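PDB 6RXA: argininosuccinate lyase from Chelativorans sp., which probably cleaves argininosuccinate into fumarate and L-arginine, and belongs to the C-N lyases of the aspartase/fumarase group. Local coordinates for residues A163-L168 against W437-R442; V153-T158 against Q358-N363; V307-S312 against A323-E328; A30-L35 against E328-D333. The protein carries 2 engineered substitutions. All coordinates share one frame; numbering follows the deposited sequence. Where two conformers were deposited one is given.

Overall arrangement
The four contacts form two pairs. Contacts 1 and 2 have centres 8 Å apart and share one hairpin: strand 161-167 takes part in contact 1 and strand 153-158 in contact 2. Contacts 3 and 4 have centres 15 Å apart, share Glu-328, and lie where the chain enters helix 329-348. The pairs lie on opposite sides of the chain's centre; contacts 1 and 3 are about 46 Å apart between centres. Along the chain, contact 3 is nested inside the loops closed by the other three. Contacts 1, 2 and 4 alternate their segments. Both pairs border other subunits, consistent with binding sites built from several subunits of the tetramer.

Contact 1: A163-L168 against W437-R442; sequences AQPITL and WQNVLR
The ring of Pro-165 overlaps the side chain of Asn-439. Pro-165 CG sits 3.6 Å from Asn-439 CB, and Pro-165 CD lies 3.7 Å from Asn-439 OD1. The amide nitrogen of Asn-439 donates to the backbone oxygens of Asp-435 and Ala-433, which holds OD1 beside the proline. Val-440 uses both methyls. Val-440 CG2 rests 3.5 Å from Ile-166 O and 4.1 Å from Pro-165 CB. Val-440 CG1 meets Thr-167 CG2 at 3.9 Å. Thr-167 CG2 also reaches the edge of the Trp-437 ring, near its plane, 4.1 Å from Trp-437 CZ3. With CG anti to the backbone N (chi1 -175°), Trp-437 brings its six-membered ring to the strand. No hydrogen bond crosses the contact, and the buried Pro-165 O has no partner in the model. With an alanine at Pro-165, CG and CD would be gone and Asn-439 CB would probably face a gap. Thr-167 OG1 caps the next helix, 168-193, through His-170 N. The short axes of helix 437-442 and strand 163-167 cross at 77°. The contact lays a C-terminal helix on the two-stranded hairpin; Ile-166 points away from the helix and packs on strand 153-158 and on Ala-204 of the second subunit.

Contact 2: V153-T158 against Q358-N363; sequences VMVVYT and QYAAEN. With FMT (formic acid), chain C.
This is a buried, apolar helix-on-strand contact, in which Val-155 of strand 153-158 packs on Ala-360 of helix 353-362. The axes of strand 153-158 and helix 358-362 approach to 6.9 Å, at 68° to each other. Val-155 was modelled in two conformers; in one its CG1 lies 3.8 Å from Ala-360 CB, a detail that is tentative. Val-153, two residues earlier on the same side of the strand, adds CG2 at 4.3 Å from Ala-360 CB. The small alanine thus meets both valines, and the helix backbone comes close to the strand. Tyr-359 lies beside Ala-360, its OH bonded to Tyr-267 O. Gln-358 NE2 donates to Glu-362 OE1 at 3.2 Å, from above the carboxylate plane.

The far end of the strand reaches a binding site. Thr-158 OG1 donates to formate O2 at 2.7 Å, and it also bonds to Lys-286 NZ of the third subunit. The formate, probably from the crystallisation liquor, is also held by Asn-113 of the second subunit and by Lys-286 and Asn-288 of the third. Thr-158 binds fumarate in another structure of this protein. A site assembled from three subunits is characteristic of the aspartase/fumarase superfamily.

Contact 3: V307-S312 against A323-E328; sequences VGILTS and ARVELE
Ser-312 OG is gripped from two sides. Ser-312 OG accepts from Val-325 N at 3.1 Å, in a nearly straight bond (171° at the hydrogen), and it donates to Ile-309 O at 2.8 Å. The hydroxyl lies between the backbone N and the carbonyl carbon of its own residue (chi1 77°), which turns it back toward the preceding helical turn. One oxygen therefore ties the loop to the helix and takes part in the helix's own bonding. Val-325 is the main apolar group. Gly-308 has no side chain, and Val-325 lies directly on the helix backbone there, with CG2 3.6 Å from Gly-308 O. Val-325 CG2 is also 3.9 Å from Ser-312 CB.

The segment 323-328 is the last part of the connection between helix 303-314 and helix 329-348. It folds back along the first helix before the second begins, within the long helical bundle that is the hallmark of the superfamily. Val-325 O accepts from Trp-235 NE1. Arg-324 NH1 donates to Val-232 O, and Arg-324 makes a cation-pi contact with the same tryptophan, Trp-235. Glu-326 forms a salt bridge with Lys-297 of the fourth subunit.

Ile-309 runs alongside the loop. Ile-309 CG1 is 3.5 Å from Val-325 O and 4.0 Å from Val-325 CG1. Farther along, Ile-309 CD1 comes within 4.3 Å of Leu-327 CB.

Contact 4: A30-L35 against E328-D333; sequences AAALTL and EPRSID
The guanidinium of Arg-330 has Ala-32 CB over one face, 3.7 Å above the plane and offset toward the rim. NH1 forms a salt bridge with Asp-29, and Arg-330 NH2 donates to water 1 at 2.9 Å. That water also sits beside Ala-32 O. Here the start of helix 329-348 packs on the turn between helix 20-31 and helix 35-56, in the helical aspartase/fumarase fold. Glu-328 is the N-cap residue of helix 329-348, and in the turn Thr-34 OG1 caps Ser-37 N.

The arginine chain bends at chi3 (60°) and curls round the alanine, and Ala-32 CB also touches Arg-330 CB at 3.6 Å. The NH2 lies close to the same atom of Arg-330 in the fourth subunit, where the nearby carboxylate of Asp-29 may ease the meeting of like charges.

Pro-329 opens its helix and fits against the turn. Pro-329 CB lies 3.4 Å from Leu-33 O. Pro-329 CD is 3.8 Å from Leu-35 CD1, with the two side chains at about a right angle. With an alanine in place of Pro-329, CG and CD would be missing and Leu-35 CD1 would probably be left beside a gap.

Water 2 accepts from Arg-330 N at 2.9 Å and donates to Leu-33 O. Water 3 accepts from Leu-33 N at 2.9 Å and donates to Asp-333 OD2 at 2.7 Å, while Asp-333 OD1 is salt-bridged to Arg-130.

Contact 1: A163-L168 against W437-R442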
loop_
_atom_site.group_PDB
_atom_site.type_symbol
_atom_site.label_atom_id
_atom_site.label_comp_id
_atom_site.label_asym_id
_atom_site.label_seq_id
_atom_site.Cartn_x
_atom_site.Cartn_y
_atom_site.Cartn_z
ATOM N N ALA A 163 -0.198 27.502 -18.307
ATOM C CA ALA A 163 1.241 27.770 -18.225
ATOM C C ALA A 163 1.766 28.481 -19.465
ATOM O O ALA A 163 2.101 29.670 -19.386
ATOM C CB ALA A 163 2.005 26.476 -17.930
ATOM N N GLN A 164 1.887 27.795 -20.601
ATOM C CA GLN A 164 2.407 28.381 -21.836
ATOM C C GLN A 164 1.728 27.713 -23.018
ATOM O O GLN A 164 1.120 26.648 -22.894
ATOM C CB GLN A 164 3.924 28.212 -21.943
ATOM C CG GLN A 164 4.752 28.964 -20.890
ATOM C CD GLN A 164 6.238 28.663 -20.997
ATOM O OE1 GLN A 164 6.659 27.783 -21.754
ATOM N NE2 GLN A 164 7.044 29.390 -20.229
ATOM N N PRO A 165 1.849 28.302 -24.222
ATOM C CA PRO A 165 1.262 27.672 -25.414
ATOM C C PRO A 165 2.084 26.488 -25.909
ATOM O O PRO A 165 3.313 26.545 -25.966
ATOM C CB PRO A 165 1.260 28.806 -26.452
ATOM C CG PRO A 165 1.412 30.076 -25.648
ATOM C CD PRO A 165 2.298 29.675 -24.507
ATOM N N ILE A 166 1.375 25.415 -26.285
ATOM C CA ILE A 166 1.958 24.248 -26.938
ATOM C C ILE A 166 1.026 23.852 -28.079
ATOM O O ILE A 166 0.225 24.664 -28.549
ATOM C CB ILE A 166 2.155 23.089 -25.945
ATOM C CG1 ILE A 166 0.818 22.658 -25.346
ATOM C CG2 ILE A 166 3.130 23.480 -24.848
ATOM C CD1 ILE A 166 0.829 21.235 -24.787
ATOM N N THR A 167 1.108 22.598 -28.515
ATOM C CA THR A 167 0.106 22.038 -29.413
ATOM C C THR A 167 -0.365 20.708 -28.842
ATOM O O THR A 167 0.314 20.083 -28.022
ATOM C CB THR A 167 0.658 21.788 -30.818
ATOM O OG1 THR A 167 1.634 20.739 -30.741
ATOM C CG2 THR A 167 1.285 23.041 -31.389
ATOM N N LEU A 168 -1.541 20.266 -29.289
ATOM C CA LEU A 168 -2.019 18.947 -28.887
ATOM C C LEU A 168 -1.033 17.854 -29.297
ATOM O O LEU A 168 -0.824 16.890 -28.551
ATOM C CB LEU A 168 -3.419 18.704 -29.455
ATOM C CG LEU A 168 -4.058 17.342 -29.173
ATOM C CD1 LEU A 168 -4.130 17.062 -27.674
ATOM C CD2 LEU A 168 -5.432 17.283 -29.798
ATOM N N TRP A 437 0.676 31.545 -31.440
ATOM C CA TRP A 437 1.317 30.698 -32.436
ATOM C C TRP A 437 2.802 31.023 -32.538
ATOM O O TRP A 437 3.626 30.113 -32.687
ATOM C CB TRP A 437 0.633 30.841 -33.796
ATOM C CG TRP A 437 1.195 29.893 -34.822
ATOM C CD1 TRP A 437 1.773 30.213 -36.018
ATOM C CD2 TRP A 437 1.257 28.467 -34.719
ATOM N NE1 TRP A 437 2.181 29.069 -36.672
ATOM C CE2 TRP A 437 1.868 27.984 -35.893
ATOM C CE3 TRP A 437 0.844 27.547 -33.746
ATOM C CZ2 TRP A 437 2.081 26.627 -36.119
ATOM C CZ3 TRP A 437 1.056 26.203 -33.977
ATOM C CH2 TRP A 437 1.669 25.755 -35.150
ATOM N N GLN A 438 3.162 32.309 -32.441
ATOM C CA GLN A 438 4.580 32.660 -32.385
ATOM C C GLN A 438 5.245 32.107 -31.128
ATOM O O GLN A 438 6.438 31.783 -31.156
ATOM C CB GLN A 438 4.797 34.169 -32.502
ATOM C CG GLN A 438 4.345 34.747 -33.831
ATOM C CD GLN A 438 5.030 34.112 -35.027
ATOM O OE1 GLN A 438 6.253 33.980 -35.063
ATOM N NE2 GLN A 438 4.239 33.710 -36.011
ATOM N N ASN A 439 4.504 31.999 -30.014
ATOM C CA ASN A 439 5.073 31.359 -28.829
ATOM C C ASN A 439 5.461 29.920 -29.150
ATOM O O ASN A 439 6.500 29.423 -28.695
ATOM C CB ASN A 439 4.073 31.339 -27.663
ATOM C CG ASN A 439 4.041 32.624 -26.877
ATOM O OD1 ASN A 439 4.186 32.609 -25.655
ATOM N ND2 ASN A 439 3.814 33.728 -27.556
ATOM N N VAL A 440 4.607 29.217 -29.903
ATOM C CA VAL A 440 4.894 27.837 -30.271
ATOM C C VAL A 440 6.088 27.781 -31.208
ATOM O O VAL A 440 7.032 27.014 -30.992
ATOM C CB VAL A 440 3.649 27.185 -30.899
ATOM C CG1 VAL A 440 4.005 25.857 -31.504
ATOM C CG2 VAL A 440 2.560 27.003 -29.839
ATOM N N LEU A 441 6.081 28.623 -32.246
ATOM C CA LEU A 441 7.150 28.592 -33.238
ATOM C C LEU A 441 8.506 28.915 -32.622
ATOM O O LEU A 441 9.533 28.360 -33.040
ATOM C CB LEU A 441 6.829 29.565 -34.371
ATOM C CG LEU A 441 5.641 29.201 -35.257
ATOM C CD1 LEU A 441 5.466 30.245 -36.373
ATOM C CD2 LEU A 441 5.808 27.815 -35.833
ATOM N N ARG A 442 8.547 29.826 -31.646
ATOM C CA ARG A 442 9.819 30.162 -31.013
ATOM C C ARG A 442 10.390 29.010 -30.192
ATOM O O ARG A 442 11.609 28.957 -29.992
ATOM C CB ARG A 442 9.653 31.397 -30.123
ATOM C CG ARG A 442 9.657 32.689 -30.915
ATOM C CD ARG A 442 9.698 33.897 -30.011
ATOM N NE ARG A 442 8.419 34.142 -29.357
ATOM C CZ ARG A 442 7.468 34.944 -29.838
ATOM N NH1 ARG A 442 7.642 35.599 -30.979
ATOM N NH2 ARG A 442 6.339 35.102 -29.161
#

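Contact 2: V153-T158 against Q358-N363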
loop_
_atom_site.group_PDB
_atom_site.type_symbol
_atom_site.label_atom_id
_atom_site.label_comp_id
_atom_site.label_asym_id
_atom_site.label_seq_id
_atom_site.Cartn_x
_atom_site.Cartn_y
_atom_site.Cartn_z
ATOM N N VAL A 153 -2.912 24.548 -31.705
ATOM C CA VAL A 153 -2.407 25.336 -30.585
ATOM C C VAL A 153 -3.352 25.247 -29.393
ATOM O O VAL A 153 -4.578 25.324 -29.528
ATOM C CB VAL A 153 -2.160 26.787 -31.034
ATOM C CG1 VAL A 153 -3.444 27.454 -31.472
ATOM C CG2 VAL A 153 -1.513 27.598 -29.908
ATOM N N MET A 154 -2.772 25.092 -28.204
ATOM C CA MET A 154 -3.538 24.972 -26.972
ATOM C C MET A 154 -2.566 25.244 -25.837
ATOM O O MET A 154 -1.351 25.233 -26.032
ATOM C CB MET A 154 -4.152 23.586 -26.822
ATOM C CG MET A 154 -3.144 22.498 -26.481
ATOM S SD MET A 154 -3.939 20.884 -26.247
ATOM C CE MET A 154 -2.637 20.005 -25.369
ATOM N N VAL A 155 -3.103 25.471 -24.641
ATOM C CA VAL A 155 -2.229 25.688 -23.495
ATOM C C VAL A 155 -1.860 24.361 -22.843
ATOM O O VAL A 155 -2.633 23.395 -22.832
ATOM C CB VAL A 155 -2.831 26.670 -22.465
ATOM C CG1 VAL A 155 -3.239 27.966 -23.146
ATOM C CG2 VAL A 155 -4.017 26.042 -21.750
ATOM N N VAL A 156 -0.655 24.320 -22.297
ATOM C CA VAL A 156 -0.246 23.296 -21.346
ATOM C C VAL A 156 -0.443 23.861 -19.941
ATOM O O VAL A 156 -0.345 25.076 -19.714
ATOM C CB VAL A 156 1.210 22.844 -21.591
ATOM C CG1 VAL A 156 2.200 23.933 -21.223
ATOM C CG2 VAL A 156 1.510 21.550 -20.806
ATOM N N TYR A 157 -0.711 22.972 -18.988
ATOM C CA TYR A 157 -0.961 23.317 -17.595
ATOM C C TYR A 157 0.194 22.854 -16.720
ATOM O O TYR A 157 0.823 21.825 -16.983
ATOM C CB TYR A 157 -2.257 22.626 -17.094
ATOM C CG TYR A 157 -3.480 23.107 -17.828
ATOM C CD1 TYR A 157 -3.856 22.533 -19.037
ATOM C CD2 TYR A 157 -4.230 24.166 -17.335
ATOM C CE1 TYR A 157 -4.950 23.000 -19.732
ATOM C CE2 TYR A 157 -5.321 24.643 -18.018
ATOM C CZ TYR A 157 -5.677 24.059 -19.224
ATOM O OH TYR A 157 -6.766 24.532 -19.926
ATOM N N THR A 158 0.468 23.622 -15.668
ATOM C CA THR A 158 1.209 23.121 -14.520
ATOM C C THR A 158 0.415 23.491 -13.269
ATOM O O THR A 158 -0.157 24.585 -13.189
ATOM C CB THR A 158 2.639 23.673 -14.434
ATOM O OG1 THR A 158 2.595 25.082 -14.228
ATOM C CG2 THR A 158 3.433 23.393 -15.703
ATOM N N GLN A 358 -8.427 30.196 -28.401
ATOM C CA GLN A 358 -8.920 31.350 -27.655
ATOM C C GLN A 358 -8.262 31.441 -26.285
ATOM O O GLN A 358 -7.764 32.499 -25.888
ATOM C CB GLN A 358 -10.437 31.266 -27.491
ATOM C CG GLN A 358 -11.027 32.399 -26.680
ATOM C CD GLN A 358 -12.533 32.298 -26.528
ATOM O OE1 GLN A 358 -13.143 31.289 -26.889
ATOM N NE2 GLN A 358 -13.140 33.347 -25.990
ATOM N N TYR A 359 -8.273 30.346 -25.527
ATOM C CA TYR A 359 -7.625 30.364 -24.224
ATOM C C TYR A 359 -6.153 30.740 -24.359
ATOM O O TYR A 359 -5.644 31.571 -23.602
ATOM C CB TYR A 359 -7.742 29.005 -23.553
ATOM C CG TYR A 359 -9.118 28.638 -23.064
ATOM C CD1 TYR A 359 -10.157 29.555 -23.039
ATOM C CD2 TYR A 359 -9.381 27.359 -22.635
ATOM C CE1 TYR A 359 -11.423 29.191 -22.576
ATOM C CE2 TYR A 359 -10.622 27.000 -22.163
ATOM C CZ TYR A 359 -11.638 27.897 -22.139
ATOM O OH TYR A 359 -12.887 27.512 -21.677
ATOM N N ALA A 360 -5.455 30.135 -25.326
ATOM C CA ALA A 360 -4.029 30.417 -25.485
ATOM C C ALA A 360 -3.783 31.898 -25.747
ATOM O O ALA A 360 -2.800 32.470 -25.257
ATOM C CB ALA A 360 -3.440 29.574 -26.616
ATOM N N ALA A 361 -4.666 32.535 -26.521
ATOM C CA ALA A 361 -4.499 33.930 -26.878
ATOM C C ALA A 361 -4.957 34.880 -25.780
ATOM O O ALA A 361 -4.439 36.002 -25.688
ATOM C CB ALA A 361 -5.311 34.241 -28.136
ATOM N N GLU A 362 -5.906 34.466 -24.944
ATOM C CA GLU A 362 -6.583 35.390 -24.042
ATOM C C GLU A 362 -6.219 35.262 -22.572
ATOM O O GLU A 362 -6.341 36.253 -21.850
ATOM C CB GLU A 362 -8.106 35.255 -24.185
ATOM C CG GLU A 362 -8.591 35.623 -25.567
ATOM C CD GLU A 362 -10.101 35.640 -25.692
ATOM O OE1 GLU A 362 -10.793 35.185 -24.760
ATOM O OE2 GLU A 362 -10.593 36.127 -26.731
ATOM N N ASN A 363 -5.772 34.096 -22.091
ATOM C CA ASN A 363 -5.719 33.837 -20.654
ATOM C C ASN A 363 -4.316 33.910 -20.041
ATOM O O ASN A 363 -4.095 33.372 -18.950
ATOM C CB ASN A 363 -6.361 32.493 -20.330
ATOM C CG ASN A 363 -7.854 32.490 -20.543
ATOM O OD1 ASN A 363 -8.462 33.522 -20.788
ATOM N ND2 ASN A 363 -8.459 31.312 -20.441
HETATM C C FMT C . 4.857 26.644 -12.178
HETATM O O1 FMT C . 3.973 27.515 -12.205
HETATM O O2 FMT C . 4.803 25.601 -12.854
#

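Contact 3: V307-S312 against A323-E328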
loop_
_atom_site.group_PDB
_atom_site.type_symbol
_atom_site.label_atom_id
_atom_site.label_comp_id
_atom_site.label_asym_id
_atom_site.label_seq_id
_atom_site.Cartn_x
_atom_site.Cartn_y
_atom_site.Cartn_z
ATOM N N VAL A 307 0.800 -4.296 -3.486
ATOM C CA VAL A 307 0.996 -4.285 -2.036
ATOM C C VAL A 307 0.824 -5.673 -1.432
ATOM O O VAL A 307 1.604 -6.086 -0.573
ATOM C CB VAL A 307 0.075 -3.237 -1.392
ATOM C CG1 VAL A 307 0.084 -3.356 0.123
ATOM C CG2 VAL A 307 0.494 -1.837 -1.838
ATOM N N GLY A 308 -0.199 -6.416 -1.846
ATOM C CA GLY A 308 -0.389 -7.747 -1.290
ATOM C C GLY A 308 0.779 -8.670 -1.577
ATOM O O GLY A 308 1.209 -9.430 -0.707
ATOM N N ILE A 309 1.285 -8.635 -2.812
ATOM C CA ILE A 309 2.403 -9.491 -3.183
ATOM C C ILE A 309 3.631 -9.140 -2.356
ATOM O O ILE A 309 4.258 -10.011 -1.744
ATOM C CB ILE A 309 2.681 -9.387 -4.694
ATOM C CG1 ILE A 309 1.536 -9.969 -5.512
ATOM C CG2 ILE A 309 3.962 -10.126 -5.028
ATOM C CD1 ILE A 309 1.502 -9.477 -6.960
ATOM N N LEU A 310 3.981 -7.850 -2.308
ATOM C CA LEU A 310 5.163 -7.440 -1.549
ATOM C C LEU A 310 5.004 -7.706 -0.056
ATOM O O LEU A 310 5.970 -8.101 0.611
ATOM C CB LEU A 310 5.489 -5.971 -1.784
ATOM C CG LEU A 310 6.186 -5.666 -3.105
ATOM C CD1 LEU A 310 6.142 -4.161 -3.373
ATOM C CD2 LEU A 310 7.607 -6.183 -3.162
ATOM N N THR A 311 3.810 -7.482 0.496
ATOM C CA THR A 311 3.594 -7.825 1.901
ATOM C C THR A 311 3.885 -9.302 2.137
ATOM O O THR A 311 4.542 -9.677 3.113
ATOM C CB THR A 311 2.165 -7.495 2.320
ATOM O OG1 THR A 311 1.991 -6.072 2.308
ATOM C CG2 THR A 311 1.871 -7.992 3.711
ATOM N N SER A 312 3.379 -10.165 1.251
ATOM C CA SER A 312 3.561 -11.602 1.442
ATOM C C SER A 312 5.038 -11.986 1.387
ATOM O O SER A 312 5.479 -12.860 2.144
ATOM C CB SER A 312 2.707 -12.402 0.441
ATOM O OG SER A 312 3.256 -12.442 -0.861
ATOM N N ALA A 323 1.899 -19.148 1.282
ATOM C CA ALA A 323 1.349 -17.890 1.768
ATOM C C ALA A 323 1.555 -16.724 0.806
ATOM O O ALA A 323 1.071 -15.622 1.082
ATOM C CB ALA A 323 1.978 -17.506 3.119
ATOM N N ARG A 324 2.255 -16.929 -0.307
ATOM C CA ARG A 324 2.541 -15.834 -1.223
ATOM C C ARG A 324 1.296 -15.452 -2.007
ATOM O O ARG A 324 0.544 -16.313 -2.472
ATOM C CB ARG A 324 3.657 -16.251 -2.179
ATOM C CG ARG A 324 5.012 -16.430 -1.478
ATOM C CD ARG A 324 6.089 -16.999 -2.389
ATOM N NE ARG A 324 5.718 -18.341 -2.840
ATOM C CZ ARG A 324 6.472 -19.139 -3.594
ATOM N NH1 ARG A 324 7.674 -18.761 -3.992
ATOM N NH2 ARG A 324 6.015 -20.326 -3.950
ATOM N N VAL A 325 1.089 -14.154 -2.157
ATOM C CA VAL A 325 -0.013 -13.600 -2.940
ATOM C C VAL A 325 0.364 -13.591 -4.416
ATOM O O VAL A 325 1.530 -13.375 -4.786
ATOM C CB VAL A 325 -0.377 -12.203 -2.399
ATOM C CG1 VAL A 325 -1.395 -11.489 -3.271
ATOM C CG2 VAL A 325 -0.916 -12.338 -0.972
ATOM N N GLU A 326 -0.634 -13.842 -5.257
ATOM C CA GLU A 326 -0.462 -14.009 -6.688
ATOM C C GLU A 326 -0.958 -12.776 -7.437
ATOM O O GLU A 326 -1.730 -11.964 -6.912
ATOM C CB GLU A 326 -1.240 -15.243 -7.161
ATOM C CG GLU A 326 -0.685 -16.559 -6.616
ATOM C CD GLU A 326 -1.762 -17.566 -6.215
ATOM O OE1 GLU A 326 -2.805 -17.165 -5.653
ATOM O OE2 GLU A 326 -1.562 -18.769 -6.460
ATOM N N LEU A 327 -0.515 -12.652 -8.691
ATOM C CA LEU A 327 -1.097 -11.703 -9.631
ATOM C C LEU A 327 -2.177 -12.435 -10.421
ATOM O O LEU A 327 -1.880 -13.408 -11.124
ATOM C CB LEU A 327 -0.047 -11.150 -10.585
ATOM C CG LEU A 327 -0.539 -10.085 -11.566
ATOM C CD1 LEU A 327 -1.195 -8.892 -10.867
ATOM C CD2 LEU A 327 0.633 -9.612 -12.461
ATOM N N GLU A 328 -3.412 -11.996 -10.283
ATOM C CA GLU A 328 -4.546 -12.780 -10.754
ATOM C C GLU A 328 -5.071 -12.302 -12.094
ATOM O O GLU A 328 -4.913 -11.138 -12.481
ATOM C CB GLU A 328 -5.663 -12.723 -9.713
ATOM C CG GLU A 328 -5.161 -13.175 -8.347
ATOM C CD GLU A 328 -6.224 -13.787 -7.482
ATOM O OE1 GLU A 328 -6.401 -13.316 -6.339
ATOM O OE2 GLU A 328 -6.874 -14.742 -7.943
#

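Contact 4: A30-L35 against E328-D333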
loop_
_atom_site.group_PDB
_atom_site.type_symbol
_atom_site.label_atom_id
_atom_site.label_comp_id
_atom_site.label_asym_id
_atom_site.label_seq_id
_atom_site.Cartn_x
_atom_site.Cartn_y
_atom_site.Cartn_z
ATOM N N ALA A 30 -16.906 -9.978 -14.646
ATOM C CA ALA A 30 -17.670 -11.216 -14.634
ATOM C C ALA A 30 -17.032 -12.286 -15.506
ATOM O O ALA A 30 -17.242 -13.479 -15.265
ATOM C CB ALA A 30 -19.100 -10.940 -15.094
ATOM N N ALA A 31 -16.263 -11.888 -16.515
ATOM C CA ALA A 31 -15.673 -12.841 -17.444
ATOM C C ALA A 31 -14.341 -13.400 -16.964
ATOM O O ALA A 31 -13.865 -14.403 -17.518
ATOM C CB ALA A 31 -15.464 -12.176 -18.805
ATOM N N ALA A 32 -13.735 -12.801 -15.954
ATOM C CA ALA A 32 -12.386 -13.186 -15.579
ATOM C C ALA A 32 -12.339 -14.610 -15.045
ATOM O O ALA A 32 -13.218 -15.044 -14.292
ATOM C CB ALA A 32 -11.854 -12.227 -14.521
ATOM N N LEU A 33 -11.292 -15.327 -15.441
ATOM C CA LEU A 33 -11.013 -16.654 -14.918
ATOM C C LEU A 33 -10.392 -16.559 -13.536
ATOM O O LEU A 33 -9.720 -15.573 -13.207
ATOM C CB LEU A 33 -9.982 -17.344 -15.807
ATOM C CG LEU A 33 -10.386 -17.588 -17.252
ATOM C CD1 LEU A 33 -9.260 -18.253 -17.998
ATOM C CD2 LEU A 33 -11.639 -18.434 -17.289
ATOM N N THR A 34 -10.581 -17.607 -12.738
ATOM C CA THR A 34 -9.725 -17.756 -11.574
ATOM C C THR A 34 -8.290 -18.031 -12.031
ATOM O O THR A 34 -8.047 -18.504 -13.147
ATOM C CB THR A 34 -10.146 -18.942 -10.697
ATOM O OG1 THR A 34 -10.017 -20.150 -11.459
ATOM C CG2 THR A 34 -11.575 -18.803 -10.192
ATOM N N LEU A 35 -7.332 -17.790 -11.135
ATOM C CA LEU A 35 -5.955 -18.154 -11.455
ATOM C C LEU A 35 -5.837 -19.648 -11.759
ATOM O O LEU A 35 -5.160 -20.044 -12.719
ATOM C CB LEU A 35 -5.005 -17.718 -10.335
ATOM C CG LEU A 35 -3.523 -17.922 -10.678
ATOM C CD1 LEU A 35 -3.057 -17.082 -11.826
ATOM C CD2 LEU A 35 -2.666 -17.628 -9.429
ATOM N N GLU A 328 -3.412 -11.996 -10.283
ATOM C CA GLU A 328 -4.546 -12.780 -10.754
ATOM C C GLU A 328 -5.071 -12.302 -12.094
ATOM O O GLU A 328 -4.913 -11.138 -12.481
ATOM C CB GLU A 328 -5.663 -12.723 -9.713
ATOM C CG GLU A 328 -5.161 -13.175 -8.347
ATOM C CD GLU A 328 -6.224 -13.787 -7.482
ATOM O OE1 GLU A 328 -6.401 -13.316 -6.339
ATOM O OE2 GLU A 328 -6.874 -14.742 -7.943
ATOM N N PRO A 329 -5.721 -13.197 -12.830
ATOM C CA PRO A 329 -6.225 -12.832 -14.160
ATOM C C PRO A 329 -7.088 -11.583 -14.177
ATOM O O PRO A 329 -6.961 -10.758 -15.095
ATOM C CB PRO A 329 -7.007 -14.087 -14.584
ATOM C CG PRO A 329 -6.324 -15.204 -13.870
ATOM C CD PRO A 329 -5.911 -14.633 -12.532
ATOM N N ARG A 330 -7.982 -11.418 -13.203
ATOM C CA ARG A 330 -8.886 -10.275 -13.241
ATOM C C ARG A 330 -8.126 -8.953 -13.192
ATOM O O ARG A 330 -8.578 -7.967 -13.776
ATOM C CB ARG A 330 -9.928 -10.347 -12.127
ATOM C CG ARG A 330 -9.409 -10.330 -10.710
ATOM C CD ARG A 330 -10.578 -10.497 -9.723
ATOM N NE ARG A 330 -11.298 -11.759 -9.925
ATOM C CZ ARG A 330 -12.446 -11.887 -10.595
ATOM N NH1 ARG A 330 -13.050 -10.832 -11.141
ATOM N NH2 ARG A 330 -12.998 -13.085 -10.720
ATOM N N SER A 331 -6.979 -8.910 -12.511
ATOM C CA SER A 331 -6.196 -7.682 -12.466
ATOM C C SER A 331 -5.619 -7.354 -13.835
ATOM O O SER A 331 -5.682 -6.208 -14.295
ATOM C CB SER A 331 -5.092 -7.838 -11.425
ATOM O OG SER A 331 -4.299 -6.686 -11.340
ATOM N N ILE A 332 -5.050 -8.350 -14.510
ATOM C CA ILE A 332 -4.517 -8.099 -15.838
ATOM C C ILE A 332 -5.644 -7.753 -16.793
ATOM O O ILE A 332 -5.514 -6.855 -17.633
ATOM C CB ILE A 332 -3.675 -9.293 -16.321
ATOM C CG1 ILE A 332 -2.489 -9.488 -15.376
ATOM C CG2 ILE A 332 -3.202 -9.047 -17.735
ATOM C CD1 ILE A 332 -1.813 -10.864 -15.496
ATOM N N ASP A 333 -6.777 -8.455 -16.675
ATOM C CA ASP A 333 -7.899 -8.167 -17.554
ATOM C C ASP A 333 -8.353 -6.718 -17.417
ATOM O O ASP A 333 -8.726 -6.088 -18.411
ATOM C CB ASP A 333 -9.062 -9.096 -17.241
ATOM C CG ASP A 333 -8.788 -10.534 -17.599
ATOM O OD1 ASP A 333 -7.841 -10.814 -18.360
ATOM O OD2 ASP A 333 -9.554 -11.388 -17.121
HETATM O O HOH W 1 -15.045 -13.629 -12.732
HETATM O O HOH W 2 -8.889 -13.595 -11.473
HETATM O O HOH W 3 -9.490 -14.063 -17.389
#